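Local coordinates for protein prefoldin beta subunit 2 (Thermococcus sp., PDB 3AEI) that probably serves as a beta-type subunit of prefoldin, the archaeal co-chaperone that captures unfolded proteins and passes them to the group II chaperonin, at residues Arg70-Tyr73 with Lys74-Glu78. Sequence-based numbering, arbitrary orientation. Where two conformers were deposited one is given.
Sequences RLVY and KREIE
The carbonyl oxygens of R70, L71, V72 and Y73 each accept the backbone N-H four residues ahead, from K74, R75, E76 and I77, across about two turns of alpha-helix. This stretch belongs to helix 59-93, which pairs with helix 2-37 in the coiled coil characteristic of prefoldin subunits. R70 O to K74 N is the shortest of the four bonds at 2.7 Å, and Y73 O to I77 N is close to it at 2.8 Å. L71 O to R75 N and V72 O to E76 N are longer, both at 3.1 Å. E78 N continues the ladder by bonding to K74 O.

The R70 guanidinium turns to acids outside residues 70-78, with salt bridges from NH1 to E67 and from NE to E31 of helix 2-37. Its NH2 stays 6.2 Å from K74 NZ, so the two like charges do not touch. E76 runs alongside V72 in the same direction, and its OE2 lies 3.7 Å from V72 CG1. The same carboxylate approaches the tyrosine: E76 OE1 comes in at the edge of the ring, close to its plane, 3.8 Å from Y73 CD1, with the carboxylate and ring planes 51° apart.

Y73 packs on K26 of helix 2-37, and the buried I77 on E24 of the same helix. With CG1 of I77 anti to its own carbonyl carbon (chi1 -70°), the branch lies back along the preceding turn, and its CD1 meets Y73 CB at 4.2 Å.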
loop_
_atom_site.group_PDB
_atom_site.type_symbol
_atom_site.label_atom_id
_atom_site.label_comp_id
_atom_site.label_asym_id
_atom_site.label_seq_id
_atom_site.Cartn_x
_atom_site.Cartn_y
_atom_site.Cartn_z
ATOM N N ARG A 70 -9.424 2.833 -17.805
ATOM C CA ARG A 70 -8.519 3.607 -18.649
ATOM C C ARG A 70 -9.135 4.947 -19.008
ATOM O O ARG A 70 -8.455 5.966 -19.067
ATOM C CB ARG A 70 -8.158 2.844 -19.919
ATOM C CG ARG A 70 -7.026 1.825 -19.723
ATOM C CD ARG A 70 -6.798 0.998 -20.975
ATOM N NE ARG A 70 -6.665 1.834 -22.161
ATOM C CZ ARG A 70 -6.658 1.365 -23.404
ATOM N NH1 ARG A 70 -6.777 0.058 -23.625
ATOM N NH2 ARG A 70 -6.546 2.204 -24.431
ATOM N N LEU A 71 -10.442 4.957 -19.238
ATOM C CA LEU A 71 -11.112 6.210 -19.574
ATOM C C LEU A 71 -11.044 7.207 -18.432
ATOM O O LEU A 71 -10.749 8.386 -18.629
ATOM C CB LEU A 71 -12.564 5.906 -19.931
ATOM C CG LEU A 71 -13.393 6.976 -20.620
ATOM C CD1 LEU A 71 -12.591 7.635 -21.743
ATOM C CD2 LEU A 71 -14.650 6.313 -21.138
ATOM N N VAL A 72 -11.305 6.727 -17.221
ATOM C CA VAL A 72 -11.262 7.565 -16.042
ATOM C C VAL A 72 -9.813 8.030 -15.865
ATOM O O VAL A 72 -9.558 9.203 -15.634
ATOM C CB VAL A 72 -11.726 6.778 -14.779
ATOM C CG1 VAL A 72 -11.409 7.545 -13.502
ATOM C CG2 VAL A 72 -13.234 6.526 -14.855
ATOM N N TYR A 73 -8.849 7.119 -15.988
ATOM C CA TYR A 73 -7.469 7.567 -15.784
ATOM C C TYR A 73 -6.994 8.515 -16.894
ATOM O O TYR A 73 -6.369 9.532 -16.609
ATOM C CB TYR A 73 -6.499 6.381 -15.663
ATOM C CG TYR A 73 -6.702 5.502 -14.449
ATOM C CD1 TYR A 73 -6.869 6.055 -13.190
ATOM C CD2 TYR A 73 -6.636 4.111 -14.555
ATOM C CE1 TYR A 73 -6.952 5.253 -12.055
ATOM C CE2 TYR A 73 -6.725 3.300 -13.424
ATOM C CZ TYR A 73 -6.876 3.880 -12.183
ATOM O OH TYR A 73 -6.911 3.100 -11.051
ATOM N N LYS A 74 -7.284 8.196 -18.147
ATOM C CA LYS A 74 -6.855 9.065 -19.243
ATOM C C LYS A 74 -7.358 10.490 -19.030
ATOM O O LYS A 74 -6.618 11.445 -19.225
ATOM C CB LYS A 74 -7.359 8.556 -20.587
ATOM C CG LYS A 74 -6.417 7.595 -21.274
ATOM C CD LYS A 74 -6.872 7.288 -22.687
ATOM C CE LYS A 74 -7.135 8.572 -23.453
ATOM N NZ LYS A 74 -7.323 8.343 -24.912
ATOM N N ARG A 75 -8.621 10.620 -18.634
ATOM C CA ARG A 75 -9.229 11.920 -18.389
ATOM C C ARG A 75 -8.546 12.662 -17.239
ATOM O O ARG A 75 -8.232 13.847 -17.341
ATOM C CB ARG A 75 -10.717 11.737 -18.080
ATOM C CG ARG A 75 -11.489 13.032 -17.871
ATOM C CD ARG A 75 -12.975 12.743 -17.724
ATOM N NE ARG A 75 -13.497 11.991 -18.863
ATOM C CZ ARG A 75 -13.533 12.450 -20.109
ATOM N NH1 ARG A 75 -14.022 11.692 -21.078
ATOM N NH2 ARG A 75 -13.087 13.667 -20.389
ATOM N N GLU A 76 -8.325 11.962 -16.132
ATOM C CA GLU A 76 -7.689 12.577 -14.975
ATOM C C GLU A 76 -6.252 12.983 -15.315
ATOM O O GLU A 76 -5.812 14.073 -14.933
ATOM C CB GLU A 76 -7.738 11.613 -13.786
ATOM C CG GLU A 76 -9.145 11.433 -13.267
ATOM C CD GLU A 76 -9.296 10.326 -12.241
ATOM O OE1 GLU A 76 -8.450 9.401 -12.212
ATOM O OE2 GLU A 76 -10.289 10.382 -11.476
ATOM N N ILE A 77 -5.559 12.135 -16.067
ATOM C CA ILE A 77 -4.180 12.394 -16.474
ATOM C C ILE A 77 -4.132 13.591 -17.427
ATOM O O ILE A 77 -3.257 14.451 -17.309
ATOM C CB ILE A 77 -3.566 11.156 -17.162
ATOM C CG1 ILE A 77 -3.338 10.046 -16.102
ATOM C CG2 ILE A 77 -2.292 11.554 -17.938
ATOM C CD1 ILE A 77 -3.156 8.625 -16.671
ATOM N N GLU A 78 -5.065 13.658 -18.381
ATOM C CA GLU A 78 -5.071 14.794 -19.306
ATOM C C GLU A 78 -5.291 16.109 -18.558
ATOM O O GLU A 78 -4.646 17.124 -18.862
ATOM C CB GLU A 78 -6.169 14.633 -20.370
ATOM C CG GLU A 78 -5.763 13.739 -21.535
ATOM C CD GLU A 78 -6.923 13.392 -22.463
ATOM O OE1 GLU A 78 -6.710 12.593 -23.407
ATOM O OE2 GLU A 78 -8.043 13.913 -22.248
#